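Local structure of DyP (Bjerkandera adusta, 3VXJ) at residues Asn10-Ile15 / Phe429-Ser434; Ile197-Asp202 / Ser210-Gly215; Tyr233-Ala238 / Thr248-Ala253; Pro269-Pro274 / Glu300-Phe305. The protein binds heme b and 2,6-dimethoxyphenol and probably acts as a peroxidase of the dye-decolorizing type, using hydrogen peroxide to oxidise dyes and phenols. One frame throughout, in Å; residues are numbered along the deposited sequence.

Contacts 1 and 2 touch each other at one end of the molecule and are both largely buried: F429 of contact 1 packs on T199 and A212 of contact 2, and I15 on I197. Contact 1 joins the two ends of the chain, and contact 2 is nested inside the long loop it closes. Contacts 3 and 4, partly buried, lie on the opposite side of the chain's centre from contact 1, their own centres about 18 Å apart. The chemistry differs with place. Contact 1 relies on amide side chains, contact 2 on backbone bonds and a salt bridge, contact 3 on small residues between helices, and contact 4 on an arginine set against a loop carbonyl.

Contact 1. Residues Asn10-Ile15 / Phe429-Ser434; sequences NIQGDI and FLPSIS
The carboxamides of N10 and Q12 meet residues 429-434 in their own planes: S434 OG lies close to the plane of the first, and P431 O almost exactly in that of the second. N10 uses both ends of its amide. OD1 accepts from S434 N at 2.8 Å while ND2 donates to S434 OG at 2.9 Å, so that backbone and hydroxyl of one residue together fix the rotation of the group. With CG anti to the backbone N (chi1 -157°), the amide is carried across to the start of helix 433-440. The carbonyl O of N10 accepts from I433 N at 2.9 Å, and S432, at the N-cap, adds its OG to A435 N; three N-H groups of the first turn thus find acceptors. A leucine in place of N10 would probably leave S434 N without its acceptor and the S434 hydroxyl without its amide donor.

Q12 is buried, and its amide is satisfied at both ends. NE2 donates to a lone pair of P431 O at 2.9 Å, in the carbonyl plane and nearly straight (173°), while OE1 accepts from L69 N. A water bridges the same two residues, accepting from Q12 N and donating to P431 O. Next to it the side chains of I15 and L430 run antiparallel alongside each other, I15 CD1 reaching L430 CB at 4.0 Å.

Here the entry to the first ferredoxin-like domain meets the last strand and C-terminal helix of the second. Amides suit this seam: they can donate and accept together, joining the chain ends by directional bonds without burying a charge.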
loop_
_atom_site.group_PDB
_atom_site.type_symbol
_atom_site.label_atom_id
_atom_site.label_comp_id
_atom_site.label_asym_id
_atom_site.label_seq_id
_atom_site.Cartn_x
_atom_site.Cartn_y
_atom_site.Cartn_z
ATOM N N ASN A 10 18.978 -7.705 10.221
ATOM C CA ASN A 10 17.997 -8.540 10.904
ATOM C C ASN A 10 16.549 -8.164 10.604
ATOM O O ASN A 10 15.626 -8.807 11.102
ATOM C CB ASN A 10 18.225 -8.521 12.418
ATOM C CG ASN A 10 17.646 -9.739 13.097
ATOM O OD1 ASN A 10 17.743 -10.848 12.563
ATOM N ND2 ASN A 10 17.021 -9.547 14.265
ATOM N N ILE A 11 16.356 -7.125 9.798
ATOM C CA ILE A 11 15.017 -6.631 9.469
ATOM C C ILE A 11 14.683 -7.043 8.043
ATOM O O ILE A 11 15.462 -6.812 7.121
ATOM C CB ILE A 11 14.942 -5.091 9.621
ATOM C CG1 ILE A 11 15.138 -4.717 11.099
ATOM C CG2 ILE A 11 13.595 -4.560 9.094
ATOM C CD1 ILE A 11 15.540 -3.274 11.356
ATOM N N GLN A 12 13.537 -7.686 7.857
ATOM C CA GLN A 12 13.112 -8.058 6.514
ATOM C C GLN A 12 12.997 -6.817 5.619
ATOM O O GLN A 12 12.351 -5.826 5.976
ATOM C CB GLN A 12 11.823 -8.880 6.564
ATOM C CG GLN A 12 11.991 -10.245 7.240
ATOM C CD GLN A 12 10.887 -11.209 6.875
ATOM O OE1 GLN A 12 10.716 -11.541 5.707
ATOM N NE2 GLN A 12 10.117 -11.651 7.866
ATOM N N GLY A 13 13.658 -6.873 4.464
ATOM C CA GLY A 13 13.938 -5.668 3.696
ATOM C C GLY A 13 12.736 -4.930 3.130
ATOM O O GLY A 13 12.782 -3.712 2.981
ATOM N N ASP A 14 11.665 -5.650 2.800
ATOM C CA ASP A 14 10.495 -4.972 2.227
ATOM C C ASP A 14 9.836 -3.988 3.196
ATOM O O ASP A 14 9.202 -3.028 2.764
ATOM C CB ASP A 14 9.469 -5.975 1.699
ATOM C CG ASP A 14 8.510 -5.356 0.699
ATOM O OD1 ASP A 14 8.980 -4.643 -0.212
ATOM O OD2 ASP A 14 7.282 -5.559 0.842
ATOM N N ILE A 15 10.016 -4.225 4.498
ATOM C CA ILE A 15 9.408 -3.382 5.523
ATOM C C ILE A 15 9.994 -1.966 5.515
ATOM O O ILE A 15 9.259 -0.982 5.547
ATOM C CB ILE A 15 9.612 -3.973 6.929
ATOM C CG1 ILE A 15 8.975 -5.358 7.036
ATOM C CG2 ILE A 15 9.024 -3.039 7.980
ATOM C CD1 ILE A 15 9.430 -6.124 8.271
ATOM N N PHE A 429 2.030 -10.900 10.095
ATOM C CA PHE A 429 3.165 -10.408 10.859
ATOM C C PHE A 429 4.455 -10.920 10.235
ATOM O O PHE A 429 4.615 -12.131 10.031
ATOM C CB PHE A 429 3.074 -10.837 12.328
ATOM C CG PHE A 429 4.225 -10.356 13.159
ATOM C CD1 PHE A 429 4.354 -9.011 13.472
ATOM C CD2 PHE A 429 5.224 -11.241 13.572
ATOM C CE1 PHE A 429 5.430 -8.546 14.230
ATOM C CE2 PHE A 429 6.306 -10.785 14.338
ATOM C CZ PHE A 429 6.415 -9.440 14.650
ATOM N N LEU A 430 5.369 -9.993 9.944
ATOM C CA LEU A 430 6.698 -10.339 9.438
ATOM C C LEU A 430 7.695 -10.228 10.574
ATOM O O LEU A 430 8.028 -9.125 10.998
ATOM C CB LEU A 430 7.117 -9.413 8.291
ATOM C CG LEU A 430 6.546 -9.699 6.904
ATOM C CD1 LEU A 430 5.054 -9.392 6.829
ATOM C CD2 LEU A 430 7.307 -8.904 5.871
ATOM N N PRO A 431 8.195 -11.378 11.070
ATOM C CA PRO A 431 9.149 -11.314 12.173
ATOM C C PRO A 431 10.527 -10.825 11.710
ATOM O O PRO A 431 10.810 -10.734 10.500
ATOM C CB PRO A 431 9.249 -12.779 12.625
ATOM C CG PRO A 431 8.009 -13.455 12.077
ATOM C CD PRO A 431 7.775 -12.758 10.780
ATOM N N SER A 432 11.387 -10.507 12.669
ATOM C CA SER A 432 12.797 -10.317 12.356
ATOM C C SER A 432 13.387 -11.609 11.791
ATOM O O SER A 432 12.829 -12.710 11.941
ATOM C CB SER A 432 13.576 -9.894 13.603
ATOM O OG SER A 432 13.703 -10.978 14.505
ATOM N N ILE A 433 14.539 -11.480 11.155
ATOM C CA ILE A 433 15.172 -12.629 10.531
ATOM C C ILE A 433 15.600 -13.643 11.600
ATOM O O ILE A 433 15.376 -14.850 11.441
ATOM C CB ILE A 433 16.315 -12.187 9.586
ATOM C CG1 ILE A 433 15.726 -11.372 8.416
ATOM C CG2 ILE A 433 17.116 -13.394 9.066
ATOM C CD1 ILE A 433 16.749 -10.796 7.460
ATOM N N SER A 434 16.177 -13.156 12.699
ATOM C CA SER A 434 16.553 -14.035 13.804
ATOM C C SER A 434 15.322 -14.703 14.418
ATOM O O SER A 434 15.359 -15.887 14.737
ATOM C CB SER A 434 17.378 -13.285 14.860
ATOM O OG SER A 434 16.650 -12.211 15.427
HETATM O O HOH W 1 11.682 -7.913 10.071
#

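Contact 2. Residues Ile197-Asp202 / Ser210-Gly215; sequences ILTGRD and SWALDG
Two type II beta turns, L198-R201 and A212-G215, face each other with T199 bonded twice to the other backbone: T199 N donates to G215 O and D214 N to T199 O, both at 2.9 Å. They belong to the loop between strands 191-192 and 216-225, the latter an inner strand of the second four-stranded antiparallel sheet of this DyP-type fold. G200 holds the third place of its turn with positive phi (86°), where a CB would jam against the preceding carbonyl; glycine is the natural occupant. Threonine suits the next position back, because its OG1 also donates to A212 O at 2.7 Å. That oxygen accepts G215 N from the other face of its plane, so the turn is closed from within and gripped from across.

The charged pair is R201 and D214. The arginine is bent at chi2 (-74°), which brings its side-on edge round to the carboxylate: NE donates to OD1 and NH2 to OD2, each on the syn side, with the two planes 26° apart. Two parallel bonds to two oxygens leave the pair little freedom to rotate. P7 packs against both partners, and F429 of strand 420-430 packs against T199 and A212. L213 supplies an apolar cover for the ion pair, its CD1 methyl standing 3.6 Å above one face of the R201 guanidinium, offset toward the rim.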
loop_
_atom_site.group_PDB
_atom_site.type_symbol
_atom_site.label_atom_id
_atom_site.label_comp_id
_atom_site.label_asym_id
_atom_site.label_seq_id
_atom_site.Cartn_x
_atom_site.Cartn_y
_atom_site.Cartn_z
ATOM N N ILE A 197 6.779 1.799 12.682
ATOM C CA ILE A 197 6.827 0.749 11.662
ATOM C C ILE A 197 7.236 -0.599 12.253
ATOM O O ILE A 197 6.675 -1.631 11.888
ATOM C CB ILE A 197 7.793 1.144 10.513
ATOM C CG1 ILE A 197 7.460 2.544 9.954
ATOM C CG2 ILE A 197 7.791 0.095 9.406
ATOM C CD1 ILE A 197 6.034 2.690 9.397
ATOM N N LEU A 198 8.204 -0.579 13.168
ATOM C CA LEU A 198 8.823 -1.797 13.699
ATOM C C LEU A 198 8.309 -2.089 15.101
ATOM O O LEU A 198 8.481 -1.270 16.018
ATOM C CB LEU A 198 10.359 -1.672 13.703
ATOM C CG LEU A 198 11.026 -1.518 12.330
ATOM C CD1 LEU A 198 12.471 -1.088 12.483
ATOM C CD2 LEU A 198 10.928 -2.792 11.502
ATOM N N THR A 199 7.702 -3.263 15.269
ATOM C CA THR A 199 7.194 -3.660 16.580
ATOM C C THR A 199 8.318 -3.724 17.611
ATOM O O THR A 199 9.428 -4.192 17.322
ATOM C CB THR A 199 6.388 -4.991 16.506
ATOM O OG1 THR A 199 7.113 -5.969 15.756
ATOM C CG2 THR A 199 5.036 -4.754 15.825
ATOM N N GLY A 200 8.033 -3.226 18.809
ATOM C CA GLY A 200 8.994 -3.275 19.910
ATOM C C GLY A 200 9.988 -2.129 19.977
ATOM O O GLY A 200 10.736 -2.023 20.953
ATOM N N ARG A 201 9.999 -1.272 18.952
ATOM C CA ARG A 201 10.917 -0.124 18.904
ATOM C C ARG A 201 10.259 1.133 19.455
ATOM O O ARG A 201 9.041 1.169 19.636
ATOM C CB ARG A 201 11.434 0.089 17.472
ATOM C CG ARG A 201 12.389 -1.001 16.991
ATOM C CD ARG A 201 13.750 -0.858 17.662
ATOM N NE ARG A 201 14.640 -1.951 17.279
ATOM C CZ ARG A 201 15.806 -2.209 17.860
ATOM N NH1 ARG A 201 16.247 -1.453 18.861
ATOM N NH2 ARG A 201 16.538 -3.227 17.440
ATOM N N ASP A 202 11.064 2.155 19.749
ATOM C CA ASP A 202 10.540 3.397 20.335
ATOM C C ASP A 202 9.448 3.986 19.447
ATOM O O ASP A 202 9.634 4.129 18.239
ATOM C CB ASP A 202 11.666 4.416 20.548
ATOM C CG ASP A 202 11.227 5.623 21.363
ATOM O OD1 ASP A 202 10.514 5.454 22.378
ATOM O OD2 ASP A 202 11.625 6.747 20.995
ATOM N N SER A 210 9.001 -10.183 23.434
ATOM C CA SER A 210 10.365 -9.782 23.087
ATOM C C SER A 210 10.779 -10.292 21.706
ATOM O O SER A 210 11.480 -9.588 20.981
ATOM C CB SER A 210 11.355 -10.230 24.165
ATOM O OG SER A 210 11.525 -11.637 24.161
ATOM N N TRP A 211 10.325 -11.487 21.333
ATOM C CA TRP A 211 10.709 -12.052 20.035
ATOM C C TRP A 211 10.129 -11.291 18.840
ATOM O O TRP A 211 10.597 -11.466 17.709
ATOM C CB TRP A 211 10.386 -13.545 19.949
ATOM C CG TRP A 211 8.940 -13.938 20.106
ATOM C CD1 TRP A 211 8.354 -14.464 21.220
ATOM C CD2 TRP A 211 7.920 -13.912 19.095
ATOM N NE1 TRP A 211 7.032 -14.739 20.981
ATOM C CE2 TRP A 211 6.737 -14.414 19.684
ATOM C CE3 TRP A 211 7.888 -13.511 17.750
ATOM C CZ2 TRP A 211 5.531 -14.517 18.982
ATOM C CZ3 TRP A 211 6.690 -13.618 17.051
ATOM C CH2 TRP A 211 5.527 -14.118 17.670
ATOM N N ALA A 212 9.130 -10.448 19.095
ATOM C CA ALA A 212 8.507 -9.643 18.045
ATOM C C ALA A 212 9.289 -8.373 17.693
ATOM O O ALA A 212 8.910 -7.648 16.764
ATOM C CB ALA A 212 7.066 -9.296 18.418
ATOM N N LEU A 213 10.380 -8.102 18.409
ATOM C CA LEU A 213 11.219 -6.943 18.104
ATOM C C LEU A 213 11.637 -6.948 16.632
ATOM O O LEU A 213 12.091 -7.975 16.107
ATOM C CB LEU A 213 12.454 -6.908 19.006
ATOM C CG LEU A 213 13.411 -5.722 18.825
ATOM C CD1 LEU A 213 12.760 -4.415 19.236
ATOM C CD2 LEU A 213 14.683 -5.957 19.625
ATOM N N ASP A 214 11.481 -5.793 15.988
ATOM C CA ASP A 214 11.948 -5.551 14.615
ATOM C C ASP A 214 11.164 -6.309 13.552
ATOM O O ASP A 214 11.632 -6.468 12.415
ATOM C CB ASP A 214 13.463 -5.777 14.482
ATOM C CG ASP A 214 14.270 -4.693 15.145
ATOM O OD1 ASP A 214 13.793 -3.540 15.195
ATOM O OD2 ASP A 214 15.389 -5.000 15.606
ATOM N N GLY A 215 9.971 -6.756 13.935
ATOM C CA GLY A 215 8.983 -7.224 12.975
ATOM C C GLY A 215 8.072 -6.078 12.565
ATOM O O GLY A 215 8.259 -4.932 12.979
#

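Contact 3. Residues Tyr233-Ala238 / Thr248-Ala253; sequences YTLANA and TQQEGA
Apolar packing between A238, L235 and A253 forms the middle of this contact, and small residues make it close. The CA atoms of A238 and A253 are 4.2 Å apart. The methyl of A238 points at the second helix, reaching Q249 O at 3.5 Å and lying against the backbone of G252; glycine suits that place, since any CB there would be directed into A238 CB. A253 in turn sets its CB against T234 O at 3.3 Å, while L235 CD2 comes to the same methyl at 3.7 Å and also lies near Q250 OE1.

One hydrogen bond crosses the interface. Q249 NE2 donates to L235 O at 3.0 Å, reaching it from above the carbonyl plane. With CG anti to the backbone N (chi1 -176°) and an extended chain beyond, the glutamine is long enough to span the gap to the closing turn of helix 227-236. The hydroxyl of T234 turns back into its own helix, to N231 O.

Bonds within each segment complete the account: N237 ND2 donates back to Y233 O at 3.0 Å. At the start of the second helix T248 OG1 accepts from E251 N at 3.1 Å, and E251 OE1 from T248 N at 3.0 Å. The arrangement is that of two helices, 227-236 and 249-261, joined through two short strands and packed end to start through alanine and glycine, the second opened by a capping box.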
loop_
_atom_site.group_PDB
_atom_site.type_symbol
_atom_site.label_atom_id
_atom_site.label_comp_id
_atom_site.label_asym_id
_atom_site.label_seq_id
_atom_site.Cartn_x
_atom_site.Cartn_y
_atom_site.Cartn_z
ATOM N N TYR A 233 -15.358 8.172 -16.580
ATOM C CA TYR A 233 -15.907 9.053 -15.556
ATOM C C TYR A 233 -15.239 10.428 -15.581
ATOM O O TYR A 233 -15.918 11.447 -15.473
ATOM C CB TYR A 233 -15.785 8.441 -14.154
ATOM C CG TYR A 233 -16.386 9.333 -13.091
ATOM C CD1 TYR A 233 -17.756 9.323 -12.836
ATOM C CD2 TYR A 233 -15.588 10.212 -12.359
ATOM C CE1 TYR A 233 -18.314 10.161 -11.867
ATOM C CE2 TYR A 233 -16.138 11.050 -11.396
ATOM C CZ TYR A 233 -17.495 11.021 -11.152
ATOM O OH TYR A 233 -18.027 11.857 -10.195
ATOM N N THR A 234 -13.914 10.462 -15.716
ATOM C CA THR A 234 -13.210 11.748 -15.731
ATOM C C THR A 234 -13.516 12.545 -16.998
ATOM O O THR A 234 -13.577 13.768 -16.954
ATOM C CB THR A 234 -11.678 11.625 -15.533
ATOM O OG1 THR A 234 -11.099 10.957 -16.653
ATOM C CG2 THR A 234 -11.319 10.880 -14.232
ATOM N N LEU A 235 -13.709 11.858 -18.121
ATOM C CA LEU A 235 -14.123 12.532 -19.346
ATOM C C LEU A 235 -15.543 13.093 -19.232
ATOM O O LEU A 235 -15.789 14.237 -19.624
ATOM C CB LEU A 235 -13.985 11.595 -20.549
ATOM C CG LEU A 235 -12.533 11.339 -20.974
ATOM C CD1 LEU A 235 -12.454 10.090 -21.827
ATOM C CD2 LEU A 235 -11.985 12.548 -21.732
ATOM N N ALA A 236 -16.467 12.305 -18.678
ATOM C CA ALA A 236 -17.862 12.732 -18.517
ATOM C C ALA A 236 -18.023 13.893 -17.540
ATOM O O ALA A 236 -18.968 14.682 -17.646
ATOM C CB ALA A 236 -18.728 11.557 -18.087
ATOM N N ASN A 237 -17.092 14.001 -16.597
ATOM C CA ASN A 237 -17.168 14.998 -15.530
ATOM C C ASN A 237 -16.011 15.990 -15.570
ATOM O O ASN A 237 -15.685 16.642 -14.571
ATOM C CB ASN A 237 -17.279 14.296 -14.179
ATOM C CG ASN A 237 -18.584 13.557 -14.039
ATOM O OD1 ASN A 237 -19.616 14.159 -13.736
ATOM N ND2 ASN A 237 -18.560 12.256 -14.287
ATOM N N ALA A 238 -15.395 16.092 -16.743
ATOM C CA ALA A 238 -14.222 16.935 -16.948
ATOM C C ALA A 238 -14.455 18.326 -16.391
ATOM O O ALA A 238 -15.514 18.917 -16.584
ATOM C CB ALA A 238 -13.888 17.015 -18.427
ATOM N N THR A 248 -9.629 22.293 -22.202
ATOM C CA THR A 248 -10.237 21.387 -23.170
ATOM C C THR A 248 -10.806 20.223 -22.366
ATOM O O THR A 248 -10.416 20.019 -21.202
ATOM C CB THR A 248 -9.217 20.838 -24.175
ATOM O OG1 THR A 248 -8.264 20.028 -23.476
ATOM C CG2 THR A 248 -8.498 21.971 -24.924
ATOM N N GLN A 249 -11.695 19.441 -22.964
ATOM C CA GLN A 249 -12.227 18.288 -22.249
ATOM C C GLN A 249 -11.115 17.349 -21.782
ATOM O O GLN A 249 -11.145 16.881 -20.646
ATOM C CB GLN A 249 -13.255 17.536 -23.078
ATOM C CG GLN A 249 -13.884 16.398 -22.296
ATOM C CD GLN A 249 -14.668 15.454 -23.165
ATOM O OE1 GLN A 249 -14.499 15.427 -24.388
ATOM N NE2 GLN A 249 -15.524 14.651 -22.539
ATOM N N GLN A 250 -10.138 17.078 -22.644
ATOM C CA GLN A 250 -9.059 16.174 -22.253
ATOM C C GLN A 250 -8.291 16.746 -21.068
ATOM O O GLN A 250 -8.000 16.024 -20.119
ATOM C CB GLN A 250 -8.131 15.832 -23.424
ATOM C CG GLN A 250 -7.149 14.663 -23.139
ATOM C CD GLN A 250 -7.835 13.308 -22.887
ATOM O OE1 GLN A 250 -8.759 12.913 -23.603
ATOM N NE2 GLN A 250 -7.359 12.585 -21.878
ATOM N N GLU A 251 -7.998 18.045 -21.107
ATOM C CA GLU A 251 -7.320 18.708 -19.990
ATOM C C GLU A 251 -8.155 18.638 -18.718
ATOM O O GLU A 251 -7.623 18.432 -17.622
ATOM C CB GLU A 251 -7.017 20.174 -20.326
ATOM C CG GLU A 251 -5.870 20.348 -21.300
ATOM C CD GLU A 251 -5.779 21.747 -21.878
ATOM O OE1 GLU A 251 -6.710 22.566 -21.690
ATOM O OE2 GLU A 251 -4.751 22.030 -22.537
ATOM N N GLY A 252 -9.461 18.844 -18.863
ATOM C CA GLY A 252 -10.365 18.862 -17.717
ATOM C C GLY A 252 -10.517 17.492 -17.085
ATOM O O GLY A 252 -10.730 17.387 -15.873
ATOM N N ALA A 253 -10.407 16.447 -17.907
ATOM C CA ALA A 253 -10.471 15.065 -17.434
ATOM C C ALA A 253 -9.203 14.690 -16.685
ATOM O O ALA A 253 -9.270 14.094 -15.602
ATOM C CB ALA A 253 -10.703 14.104 -18.608
#

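Contact 4. Residues Pro269-Pro274 / Glu300-Phe305; sequences PIDLAP and ETRCPF
R302 grips D271 O with two nitrogens at once: NE donates at 3.0 Å and NH2 at 2.9 Å, with the oxygen near the guanidinium plane. A bend at chi3 (76°) turns the group over P274, whose CG stands 3.5 Å above one face, offset toward the rim; the compact, apolar proline ring suits this place because its CG and CD can lie against the flat guanidinium. The D271 carboxylate adds a long salt bridge, OD1 to R302 NE at 3.9 Å, its plane turned 69° from that of the guanidinium. Apolar contact lies beyond. I270 CD1 touches both C303 SG, at 3.8 Å, and P304 CD, at 3.7 Å.

This is loop-to-loop packing in the C-terminal half of the DyP fold, joining the segment after helix 249-261 to the one leading into helix 308-312, which opens with H308, the axial ligand of the heme iron. An alanine in place of R302 would probably leave D271 O without its two donors and D295 without its salt-bridge partner, and uncover the P274 ring.

In the second shell D295 OD2 makes a salt bridge to R302 NE, and the arginine is likely to ease the close approach of the D271 and D295 carboxylates. D271 OD2 is steadied by Y293 N. Two waters occupy the seam at P274 O, one also 2.8 Å from R302 O, the other 2.8 Å from T301 O. Behind I270 and P304 stands R259 of helix 249-261.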
loop_
_atom_site.group_PDB
_atom_site.type_symbol
_atom_site.label_atom_id
_atom_site.label_comp_id
_atom_site.label_asym_id
_atom_site.label_seq_id
_atom_site.Cartn_x
_atom_site.Cartn_y
_atom_site.Cartn_z
ATOM N N PRO A 269 2.651 17.089 -6.982
ATOM C CA PRO A 269 1.529 17.277 -6.066
ATOM C C PRO A 269 0.739 18.534 -6.430
ATOM O O PRO A 269 1.327 19.581 -6.715
ATOM C CB PRO A 269 2.212 17.432 -4.708
ATOM C CG PRO A 269 3.565 17.983 -5.025
ATOM C CD PRO A 269 3.947 17.418 -6.355
ATOM N N ILE A 270 -0.588 18.435 -6.427
ATOM C CA ILE A 270 -1.408 19.573 -6.824
ATOM C C ILE A 270 -1.306 20.763 -5.856
ATOM O O ILE A 270 -1.493 21.905 -6.262
ATOM C CB ILE A 270 -2.890 19.183 -7.124
ATOM C CG1 ILE A 270 -3.667 18.817 -5.850
ATOM C CG2 ILE A 270 -2.957 18.076 -8.215
ATOM C CD1 ILE A 270 -5.117 18.396 -6.131
ATOM N N ASP A 271 -0.924 20.508 -4.605
ATOM C CA ASP A 271 -0.721 21.610 -3.665
ATOM C C ASP A 271 0.396 22.544 -4.165
ATOM O O ASP A 271 0.336 23.750 -3.949
ATOM C CB ASP A 271 -0.404 21.080 -2.264
ATOM C CG ASP A 271 -0.527 22.138 -1.197
ATOM O OD1 ASP A 271 -1.332 23.084 -1.379
ATOM O OD2 ASP A 271 0.175 22.008 -0.172
ATOM N N LEU A 272 1.395 21.988 -4.854
ATOM C CA LEU A 272 2.468 22.794 -5.469
ATOM C C LEU A 272 2.198 23.197 -6.922
ATOM O O LEU A 272 2.683 24.238 -7.375
ATOM C CB LEU A 272 3.809 22.063 -5.396
ATOM C CG LEU A 272 4.322 21.721 -3.996
ATOM C CD1 LEU A 272 5.663 20.990 -4.095
ATOM C CD2 LEU A 272 4.449 22.977 -3.139
ATOM N N ALA A 273 1.446 22.363 -7.634
ATOM C CA ALA A 273 1.139 22.557 -9.051
ATOM C C ALA A 273 -0.381 22.495 -9.210
ATOM O O ALA A 273 -0.929 21.508 -9.713
ATOM C CB ALA A 273 1.816 21.474 -9.870
ATOM N N PRO A 274 -1.086 23.555 -8.777
ATOM C CA PRO A 274 -2.537 23.450 -8.644
ATOM C C PRO A 274 -3.360 23.578 -9.925
ATOM O O PRO A 274 -4.543 23.241 -9.890
ATOM C CB PRO A 274 -2.879 24.573 -7.658
ATOM C CG PRO A 274 -1.809 25.574 -7.839
ATOM C CD PRO A 274 -0.560 24.792 -8.162
ATOM N N GLU A 300 -10.390 24.960 -0.973
ATOM C CA GLU A 300 -10.084 23.793 -1.812
ATOM C C GLU A 300 -9.524 24.138 -3.183
ATOM O O GLU A 300 -9.344 23.246 -4.012
ATOM C CB GLU A 300 -11.312 22.886 -1.955
ATOM C CG GLU A 300 -11.843 22.447 -0.616
ATOM C CD GLU A 300 -12.914 21.394 -0.726
ATOM O OE1 GLU A 300 -12.557 20.232 -1.008
ATOM O OE2 GLU A 300 -14.110 21.721 -0.491
ATOM N N THR A 301 -9.200 25.403 -3.439
ATOM C CA THR A 301 -8.646 25.705 -4.758
ATOM C C THR A 301 -7.368 24.934 -5.062
ATOM O O THR A 301 -7.238 24.336 -6.132
ATOM C CB THR A 301 -8.412 27.192 -4.959
ATOM O OG1 THR A 301 -9.687 27.832 -4.948
ATOM C CG2 THR A 301 -7.720 27.459 -6.314
ATOM N N ARG A 302 -6.432 24.927 -4.124
ATOM C CA ARG A 302 -5.169 24.248 -4.399
ATOM C C ARG A 302 -5.280 22.725 -4.319
ATOM O O ARG A 302 -4.603 22.027 -5.059
ATOM C CB ARG A 302 -4.060 24.776 -3.490
ATOM C CG ARG A 302 -3.762 26.250 -3.716
ATOM C CD ARG A 302 -2.533 26.732 -2.952
ATOM N NE ARG A 302 -1.299 26.282 -3.585
ATOM C CZ ARG A 302 -0.664 26.923 -4.562
ATOM N NH1 ARG A 302 -1.138 28.052 -5.051
ATOM N NH2 ARG A 302 0.453 26.416 -5.072
ATOM N N CYS A 303 -6.111 22.217 -3.413
ATOM C CA CYS A 303 -6.304 20.766 -3.252
ATOM C C CYS A 303 -7.637 20.505 -2.566
ATOM O O CYS A 303 -7.915 21.123 -1.535
ATOM C CB CYS A 303 -5.173 20.163 -2.401
ATOM S SG CYS A 303 -5.171 18.358 -2.322
ATOM N N PRO A 304 -8.459 19.570 -3.103
ATOM C CA PRO A 304 -9.665 19.205 -2.341
ATOM C C PRO A 304 -9.335 18.641 -0.962
ATOM O O PRO A 304 -8.266 18.047 -0.770
ATOM C CB PRO A 304 -10.329 18.122 -3.207
ATOM C CG PRO A 304 -9.739 18.324 -4.598
ATOM C CD PRO A 304 -8.326 18.764 -4.337
ATOM N N PHE A 305 -10.252 18.813 -0.020
ATOM C CA PHE A 305 -10.064 18.245 1.314
ATOM C C PHE A 305 -10.045 16.719 1.282
ATOM O O PHE A 305 -9.386 16.095 2.118
ATOM C CB PHE A 305 -11.151 18.712 2.285
ATOM C CG PHE A 305 -11.211 20.206 2.478
ATOM C CD1 PHE A 305 -10.057 20.953 2.713
ATOM C CD2 PHE A 305 -12.444 20.864 2.475
ATOM C CE1 PHE A 305 -10.125 22.337 2.904
ATOM C CE2 PHE A 305 -12.515 22.241 2.655
ATOM C CZ PHE A 305 -11.355 22.972 2.879
HETATM O O HOH W 2 -5.473 21.610 -7.726
HETATM O O HOH W 3 -6.851 24.550 -8.885
#